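Local coordinates for protein 4'-phospho-dehydrooxetanocin synthase (Bacillus megaterium, PDB 5UL3) that catalyses the oxidative ring contraction of dAMP to an oxetane aldehyde in oxetanocin A biosynthesis, using cobalamin, a [4Fe-4S] cluster and S-adenosylmethionine, at residues N590-E595 and G681-I686; H638-Y643 and N688-W693. All coordinates share one frame; numbering follows the deposited sequence. Where two conformers were deposited one is given.

Contact 1 (N590-E595 and G681-I686); sequences NGNLSE and GSKENI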
ATOM      1  N   ASN A 590      30.034   9.438   5.700  1.00 29.93           N
ATOM      2  CA  ASN A 590      28.766   9.012   5.106  1.00 31.99           C
ATOM      3  C   ASN A 590      27.574   9.575   5.869  1.00 34.75           C
ATOM      4  O   ASN A 590      26.604  10.046   5.256  1.00 37.93           O
ATOM      5  CB  ASN A 590      28.721   7.491   5.034  1.00 30.66           C
ATOM      6  CG  ASN A 590      29.677   6.944   3.998  1.00 31.99           C
ATOM      7  OD1 ASN A 590      30.161   7.692   3.152  1.00 31.06           O
ATOM      8  ND2 ASN A 590      29.948   5.643   4.048  1.00 31.12           N
ATOM      9  N   GLY A 591      27.628   9.568   7.205  1.00 32.04           N
ATOM     10  CA  GLY A 591      26.586  10.233   7.982  1.00 34.77           C
ATOM     11  C   GLY A 591      26.455  11.714   7.670  1.00 35.66           C
ATOM     12  O   GLY A 591      25.343  12.255   7.596  1.00 31.58           O
ATOM     13  N   ASN A 592      27.587  12.400   7.495  1.00 32.20           N
ATOM     14  CA  ASN A 592      27.542  13.814   7.140  1.00 30.01           C
ATOM     15  C   ASN A 592      26.968  14.021   5.743  1.00 28.88           C
ATOM     16  O   ASN A 592      26.248  14.995   5.503  1.00 33.22           O
ATOM     17  CB  ASN A 592      28.941  14.436   7.226  1.00 35.20           C
ATOM     18  CG  ASN A 592      29.464  14.509   8.642  1.00 40.59           C
ATOM     19  OD1 ASN A 592      28.707  14.388   9.606  1.00 36.93           O
ATOM     20  ND2 ASN A 592      30.772  14.721   8.777  1.00 44.01           N
ATOM     21  N   LEU A 593      27.287  13.125   4.810  1.00 28.98           N
ATOM     22  CA  LEU A 593      26.756  13.242   3.459  1.00 30.42           C
ATOM     23  C   LEU A 593      25.250  12.994   3.439  1.00 34.99           C
ATOM     24  O   LEU A 593      24.504  13.695   2.740  1.00 30.65           O
ATOM     25  CB  LEU A 593      27.468  12.262   2.537  1.00 32.52           C
ATOM     26  CG  LEU A 593      28.908  12.581   2.147  1.00 32.20           C
ATOM     27  CD1 LEU A 593      29.485  11.345   1.467  1.00 30.21           C
ATOM     28  CD2 LEU A 593      28.950  13.777   1.228  1.00 32.41           C
ATOM     29  N   SER A 594      24.790  12.010   4.215  1.00 31.58           N
ATOM     30  CA  SER A 594      23.359  11.750   4.325  1.00 31.30           C
ATOM     31  C   SER A 594      22.640  12.946   4.932  1.00 35.35           C
ATOM     32  O   SER A 594      21.595  13.376   4.430  1.00 31.37           O
ATOM     33  CB  SER A 594      23.121  10.490   5.160  1.00 35.65           C
ATOM     34  OG  SER A 594      21.774  10.420   5.628  1.00 32.40           O
ATOM     35  N   GLU A 595      23.198  13.510   6.010  1.00 32.58           N
ATOM     36  CA  GLU A 595      22.604  14.691   6.626  1.00 31.78           C
ATOM     37  C   GLU A 595      22.536  15.857   5.648  1.00 33.66           C
ATOM     38  O   GLU A 595      21.515  16.555   5.577  1.00 33.12           O
ATOM     39  CB  GLU A 595      23.401  15.094   7.872  1.00 33.35           C
ATOM     40  CG  GLU A 595      22.834  16.284   8.628  1.00 46.57           C
ATOM     41  CD  GLU A 595      23.712  16.718   9.798  1.00 56.55           C
ATOM     42  OE1 GLU A 595      24.867  17.130   9.560  1.00 53.80           O
ATOM     43  OE2 GLU A 595      23.245  16.647  10.955  1.00 59.73           O
ATOM     44  N   GLY A 681      36.014  15.821   5.011  1.00 44.71           N
ATOM     45  CA  GLY A 681      34.680  15.294   5.244  1.00 45.53           C
ATOM     46  C   GLY A 681      33.936  15.870   6.428  1.00 45.26           C
ATOM     47  O   GLY A 681      32.911  15.310   6.840  1.00 45.74           O
ATOM     48  N   SER A 682      34.423  16.968   6.994  0.50 41.86           N
ATOM     49  CA  SER A 682      33.740  17.620   8.097  0.50 45.10           C
ATOM     50  C   SER A 682      32.387  18.161   7.635  0.50 42.05           C
ATOM     51  O   SER A 682      32.160  18.407   6.449  0.50 42.13           O
ATOM     52  CB  SER A 682      34.602  18.756   8.649  0.50 45.89           C
ATOM     53  OG  SER A 682      34.941  19.678   7.623  0.50 40.91           O
ATOM     54  N   LYS A 683      31.481  18.350   8.598  1.00 41.02           N
ATOM     55  CA  LYS A 683      30.188  18.957   8.286  1.00 45.45           C
ATOM     56  C   LYS A 683      30.365  20.356   7.713  1.00 52.59           C
ATOM     57  O   LYS A 683      29.666  20.745   6.769  1.00 42.01           O
ATOM     58  CB  LYS A 683      29.311  19.013   9.535  1.00 48.75           C
ATOM     59  CG  LYS A 683      28.997  17.676  10.179  1.00 47.22           C
ATOM     60  CD  LYS A 683      28.102  17.886  11.391  1.00 49.51           C
ATOM     61  CE  LYS A 683      27.844  16.602  12.144  1.00 51.35           C
ATOM     62  NZ  LYS A 683      27.036  15.644  11.348  1.00 56.39           N
ATOM     63  N   GLU A 684      31.313  21.119   8.263  1.00 50.15           N
ATOM     64  CA  GLU A 684      31.529  22.488   7.813  1.00 45.25           C
ATOM     65  C   GLU A 684      31.969  22.525   6.355  1.00 43.46           C
ATOM     66  O   GLU A 684      31.469  23.334   5.564  1.00 48.34           O
ATOM     67  CB  GLU A 684      32.561  23.177   8.709  1.00 54.87           C
ATOM     68  CG  GLU A 684      32.534  24.696   8.626  1.00 62.77           C
ATOM     69  CD  GLU A 684      33.551  25.354   9.545  1.00 82.65           C
ATOM     70  OE1 GLU A 684      34.757  25.039   9.433  1.00 82.09           O
ATOM     71  OE2 GLU A 684      33.139  26.186  10.383  1.00 78.50           O
ATOM     72  N   ASN A 685      32.913  21.665   5.977  1.00 39.18           N
ATOM     73  CA  ASN A 685      33.367  21.671   4.592  1.00 43.66           C
ATOM     74  C   ASN A 685      32.264  21.184   3.662  1.00 38.99           C
ATOM     75  O   ASN A 685      32.060  21.749   2.583  1.00 37.81           O
ATOM     76  CB  ASN A 685      34.619  20.808   4.427  1.00 43.90           C
ATOM     77  CG  ASN A 685      35.245  20.947   3.041  1.00 43.51           C
ATOM     78  OD1 ASN A 685      35.531  22.054   2.577  1.00 45.82           O
ATOM     79  ND2 ASN A 685      35.449  19.822   2.372  1.00 37.69           N
ATOM     80  N   ILE A 686      31.542  20.138   4.069  1.00 37.39           N
ATOM     81  CA  ILE A 686      30.467  19.601   3.238  1.00 38.92           C
ATOM     82  C   ILE A 686      29.405  20.671   2.984  1.00 33.22           C
ATOM     83  O   ILE A 686      28.974  20.873   1.842  1.00 37.30           O
ATOM     84  CB  ILE A 686      29.895  18.326   3.891  1.00 35.05           C
ATOM     85  CG1 ILE A 686      30.868  17.170   3.683  1.00 35.78           C
ATOM     86  CG2 ILE A 686      28.524  17.950   3.319  1.00 30.42           C
ATOM     87  CD1 ILE A 686      30.563  15.937   4.519  1.00 34.76           C
TER
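The side-chain amide of Asn592 makes two of the three polar links of this contact, one end bonded to Gly681 in the loop before the second helix, the other to Lys683, the first residue of that helix. Its ND2 donates to the backbone O of Gly681 over 2.9 Å, a fairly straight bond (159° at the hydrogen) that lies in the plane of both the amide and the carbonyl. Its OD1 accepts from Lys683 NZ at 2.7 Å, this time with the donor tilted well off the carbonyl plane. Bonds at both ends of the amide restrain its rotation.

Charge pairing adds a third link. The lysine chain crosses the asparagine at about a right angle and runs extended beyond CG until it bends at its last torsion (chi4 -67°), which brings NZ to Glu595 OE1 at 3.2 Å. This salt bridge meets the carboxylate from above its plane, and the ammonium is thereby shared between two residues about one helical turn apart.

Beneath the polar layer the contact is apolar. Ile686 sends CD1 against Asn592 CB (3.5 Å) and, more loosely, against Leu593 CD2 (4.3 Å).

Ser682 occupies the N-cap of helix 683-709: its OG accepts from Asn685 N at 3.3 Å and is also hydrogen-bonded to the side chain of Asp680. The arrangement is thus a capped helix start docked on the side of helix 588-617, in the C-terminal helix bundle.

Contact 2 (H638-Y643 and N688-W693); sequences HFLLKY and NVMTNW. With EDO (1,2-ethanediol), chain H.
Tyr643 and Trp693 both hold CG anti to the backbone N (chi1 -164° for Trp693), and from these positions the phenol and the indole meet between two helices of the C-terminal bundle and overlap. The segments run roughly antiparallel, at 141°, with their axes 10.3 Å apart at closest approach. The rings form an offset stack in which the phenol lies against the six-membered ring of the indole, with centroids 4.6 Å apart and planes inclined by 30°. Trp693 CE3 sits over one face of the phenol, toward its rim, and is 3.3 Å from Tyr643 CG.

The indole lies with one face along the backbone of helix 620-648. Over that face, Leu640 CA makes a CH-pi contact with the five-membered ring, 3.6 Å from its centroid, and Tyr643 CB makes another with the six-membered ring. Phe639 CB touches CZ2 of the indole, while Leu640 CB packs on CD1. The buried indole NE1 is satisfied by a hydrogen bond to the backbone O of Ile636, one turn before Leu640 on helix 620-648.

Smaller side chains fill in around the stack. Val689 CG1 approaches Tyr643 CE2 obliquely at 3.3 Å. Leu640 CD1 meets Met690 CG at 3.9 Å, and both residues also rest on Trp600 of helix 588-617, so a third helix covers this side.

His638 points away from the interface and stacks on Tyr534. Its NE2 is hydrogen-bonded to Glu494, which also forms a salt bridge with Lys642. At the other ring nitrogen, O1 of a 1,2-ethanediol molecule, probably from the crystallisation liquor, lies at the ring edge, near its plane, 2.7 Å from His638 ND1 and hydrogen-bonded to it.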
ATOM      1  N   HIS A 638      20.868  14.833  -8.309  1.00 25.71           N
ATOM      2  CA  HIS A 638      21.754  13.690  -8.506  1.00 30.04           C
ATOM      3  C   HIS A 638      23.213  14.128  -8.502  1.00 32.35           C
ATOM      4  O   HIS A 638      24.062  13.526  -7.830  1.00 27.61           O
ATOM      5  CB  HIS A 638      21.448  12.964  -9.814  1.00 26.25           C
ATOM      6  CG  HIS A 638      22.477  11.929 -10.148  1.00 29.02           C
ATOM      7  ND1 HIS A 638      22.452  10.662  -9.606  1.00 26.89           N
ATOM      8  CD2 HIS A 638      23.599  11.993 -10.906  1.00 28.10           C
ATOM      9  CE1 HIS A 638      23.503   9.980 -10.035  1.00 28.86           C
ATOM     10  NE2 HIS A 638      24.216  10.767 -10.824  1.00 28.76           N
ATOM     11  N   PHE A 639      23.531  15.165  -9.264  1.00 29.90           N
ATOM     12  CA  PHE A 639      24.936  15.511  -9.391  1.00 31.50           C
ATOM     13  C   PHE A 639      25.455  16.291  -8.197  1.00 32.15           C
ATOM     14  O   PHE A 639      26.675  16.429  -8.054  1.00 34.83           O
ATOM     15  CB  PHE A 639      25.167  16.250 -10.706  1.00 31.52           C
ATOM     16  CG  PHE A 639      25.121  15.342 -11.893  1.00 34.00           C
ATOM     17  CD1 PHE A 639      26.123  14.403 -12.094  1.00 31.38           C
ATOM     18  CD2 PHE A 639      24.062  15.383 -12.778  1.00 38.01           C
ATOM     19  CE1 PHE A 639      26.079  13.529 -13.182  1.00 34.88           C
ATOM     20  CE2 PHE A 639      24.003  14.510 -13.857  1.00 33.49           C
ATOM     21  CZ  PHE A 639      25.010  13.584 -14.063  1.00 36.96           C
ATOM     22  N   LEU A 640      24.567  16.754  -7.315  1.00 26.07           N
ATOM     23  CA  LEU A 640      25.009  17.238  -6.014  1.00 32.76           C
ATOM     24  C   LEU A 640      25.835  16.182  -5.293  1.00 30.90           C
ATOM     25  O   LEU A 640      26.940  16.459  -4.812  1.00 28.75           O
ATOM     26  CB  LEU A 640      23.816  17.630  -5.152  1.00 26.21           C
ATOM     27  CG  LEU A 640      24.157  17.731  -3.667  1.00 31.64           C
ATOM     28  CD1 LEU A 640      25.014  19.004  -3.357  1.00 29.01           C
ATOM     29  CD2 LEU A 640      22.901  17.686  -2.810  1.00 31.69           C
ATOM     30  N   LEU A 641      25.300  14.960  -5.189  1.00 28.12           N
ATOM     31  CA  LEU A 641      26.032  13.911  -4.490  1.00 29.16           C
ATOM     32  C   LEU A 641      27.320  13.549  -5.220  1.00 32.10           C
ATOM     33  O   LEU A 641      28.351  13.294  -4.583  1.00 33.24           O
ATOM     34  CB  LEU A 641      25.156  12.674  -4.304  1.00 23.57           C
ATOM     35  CG  LEU A 641      25.831  11.574  -3.494  1.00 29.24           C
ATOM     36  CD1 LEU A 641      26.376  12.156  -2.197  1.00 33.82           C
ATOM     37  CD2 LEU A 641      24.824  10.455  -3.208  1.00 30.45           C
ATOM     38  N   LYS A 642      27.288  13.514  -6.554  1.00 30.43           N
ATOM     39  CA  LYS A 642      28.516  13.245  -7.292  1.00 37.79           C
ATOM     40  C   LYS A 642      29.549  14.333  -7.019  1.00 35.12           C
ATOM     41  O   LYS A 642      30.742  14.044  -6.857  1.00 34.77           O
ATOM     42  CB  LYS A 642      28.221  13.128  -8.788  1.00 31.42           C
ATOM     43  CG  LYS A 642      29.368  12.558  -9.597  1.00 30.71           C
ATOM     44  CD  LYS A 642      28.977  12.374 -11.052  1.00 38.52           C
ATOM     45  CE  LYS A 642      29.865  11.346 -11.756  1.00 40.43           C
ATOM     46  NZ  LYS A 642      29.659   9.904 -11.347  1.00 37.58           N
ATOM     47  N   TYR A 643      29.087  15.576  -6.894  1.00 31.77           N
ATOM     48  CA  TYR A 643      29.968  16.697  -6.584  1.00 34.13           C
ATOM     49  C   TYR A 643      30.530  16.595  -5.169  1.00 42.71           C
ATOM     50  O   TYR A 643      31.723  16.850  -4.952  1.00 38.29           O
ATOM     51  CB  TYR A 643      29.191  17.994  -6.779  1.00 31.68           C
ATOM     52  CG  TYR A 643      29.970  19.274  -6.582  1.00 35.97           C
ATOM     53  CD1 TYR A 643      30.968  19.646  -7.468  1.00 38.97           C
ATOM     54  CD2 TYR A 643      29.669  20.125  -5.535  1.00 36.00           C
ATOM     55  CE1 TYR A 643      31.669  20.838  -7.298  1.00 42.22           C
ATOM     56  CE2 TYR A 643      30.359  21.324  -5.360  1.00 39.83           C
ATOM     57  CZ  TYR A 643      31.358  21.669  -6.238  1.00 45.01           C
ATOM     58  OH  TYR A 643      32.039  22.851  -6.047  1.00 43.55           O
ATOM     59  N   ASN A 688      29.858  23.918   2.991  1.00 37.10           N
ATOM     60  CA  ASN A 688      30.421  24.913   2.078  1.00 41.28           C
ATOM     61  C   ASN A 688      30.382  24.421   0.643  1.00 34.39           C
ATOM     62  O   ASN A 688      30.134  25.200  -0.286  1.00 36.61           O
ATOM     63  CB  ASN A 688      31.872  25.242   2.452  1.00 44.82           C
ATOM     64  CG  ASN A 688      31.986  26.201   3.616  1.00 49.09           C
ATOM     65  OD1 ASN A 688      31.048  26.935   3.939  1.00 44.80           O
ATOM     66  ND2 ASN A 688      33.153  26.208   4.251  1.00 59.60           N
ATOM     67  N   VAL A 689      30.662  23.135   0.441  1.00 30.46           N
ATOM     68  CA  VAL A 689      30.590  22.550  -0.893  1.00 31.69           C
ATOM     69  C   VAL A 689      29.155  22.602  -1.407  1.00 33.65           C
ATOM     70  O   VAL A 689      28.908  22.944  -2.571  1.00 32.42           O
ATOM     71  CB  VAL A 689      31.133  21.108  -0.867  1.00 38.10           C
ATOM     72  CG1 VAL A 689      30.972  20.434  -2.222  1.00 37.77           C
ATOM     73  CG2 VAL A 689      32.603  21.093  -0.427  1.00 44.20           C
ATOM     74  N   MET A 690      28.192  22.268  -0.544  1.00 34.45           N
ATOM     75  CA  MET A 690      26.790  22.266  -0.961  1.00 29.42           C
ATOM     76  C   MET A 690      26.286  23.677  -1.233  1.00 38.49           C
ATOM     77  O   MET A 690      25.515  23.888  -2.176  1.00 32.73           O
ATOM     78  CB  MET A 690      25.931  21.580   0.098  1.00 32.36           C
ATOM     79  CG  MET A 690      24.475  21.399  -0.316  1.00 31.74           C
ATOM     80  SD  MET A 690      23.605  20.177   0.689  1.00 33.39           S
ATOM     81  CE  MET A 690      23.572  20.946   2.308  1.00 33.05           C
ATOM     82  N   THR A 691      26.704  24.660  -0.420  1.00 37.04           N
ATOM     83  CA  THR A 691      26.375  26.052  -0.724  1.00 31.16           C
ATOM     84  C   THR A 691      26.811  26.416  -2.137  1.00 31.52           C
ATOM     85  O   THR A 691      26.106  27.140  -2.855  1.00 32.14           O
ATOM     86  CB  THR A 691      27.036  26.991   0.294  1.00 30.21           C
ATOM     87  OG1 THR A 691      26.455  26.798   1.587  1.00 35.12           O
ATOM     88  CG2 THR A 691      26.857  28.442  -0.120  1.00 38.25           C
ATOM     89  N   ASN A 692      27.967  25.900  -2.559  1.00 32.77           N
ATOM     90  CA  ASN A 692      28.468  26.184  -3.897  1.00 33.77           C
ATOM     91  C   ASN A 692      27.583  25.539  -4.952  1.00 37.34           C
ATOM     92  O   ASN A 692      27.231  26.165  -5.955  1.00 35.23           O
ATOM     93  CB  ASN A 692      29.909  25.689  -4.026  1.00 36.22           C
ATOM     94  CG  ASN A 692      30.722  26.527  -4.984  1.00 50.16           C
ATOM     95  OD1 ASN A 692      31.342  26.007  -5.914  1.00 56.40           O
ATOM     96  ND2 ASN A 692      30.709  27.837  -4.771  1.00 43.73           N
ATOM     97  N   TRP A 693      27.219  24.273  -4.740  1.00 37.44           N
ATOM     98  CA  TRP A 693      26.350  23.591  -5.687  1.00 30.94           C
ATOM     99  C   TRP A 693      24.971  24.237  -5.746  1.00 27.04           C
ATOM    100  O   TRP A 693      24.330  24.242  -6.801  1.00 31.65           O
ATOM    101  CB  TRP A 693      26.227  22.118  -5.301  1.00 28.96           C
ATOM    102  CG  TRP A 693      25.680  21.289  -6.397  1.00 25.96           C
ATOM    103  CD1 TRP A 693      24.405  20.786  -6.500  1.00 28.67           C
ATOM    104  CD2 TRP A 693      26.375  20.872  -7.571  1.00 28.97           C
ATOM    105  NE1 TRP A 693      24.282  20.066  -7.667  1.00 30.79           N
ATOM    106  CE2 TRP A 693      25.476  20.099  -8.337  1.00 31.12           C
ATOM    107  CE3 TRP A 693      27.677  21.066  -8.047  1.00 35.73           C
ATOM    108  CZ2 TRP A 693      25.834  19.534  -9.553  1.00 31.06           C
ATOM    109  CZ3 TRP A 693      28.032  20.503  -9.251  1.00 34.85           C
ATOM    110  CH2 TRP A 693      27.116  19.740  -9.993  1.00 33.89           C
TER
HETATM  111  C1  EDO H 807      20.462   9.668  -6.836  1.00 38.12           C
HETATM  112  O1  EDO H 807      20.406   9.635  -8.268  1.00 36.37           O
HETATM  113  C2  EDO H 807      19.424   8.669  -6.319  1.00 34.41           C
HETATM  114  O2  EDO H 807      19.526   8.602  -4.902  1.00 30.58           O

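How the contacts relate
From the N terminus, the chain runs through an N-terminal domain, the cobalamin-binding Rossmann fold and the partial barrel to the C-terminal helix bundle, where 590-595 lies near the start of helix 588-617. Helix 620-648 follows and contributes 638-643; after helix 652-664 and a partly unmodelled loop, the N-cap and first turn of helix 683-709, with the residue before them, supply 681-686 and, one residue later, the helix supplies 688-693. Contact 1 closes a largely helical excursion of 85 residues, contact 2 one of 44. Because their segments alternate, the two closures cross. Helix 683-709 is thus fastened to two consecutive helices, at its capped beginning and farther along, away from the cofactors.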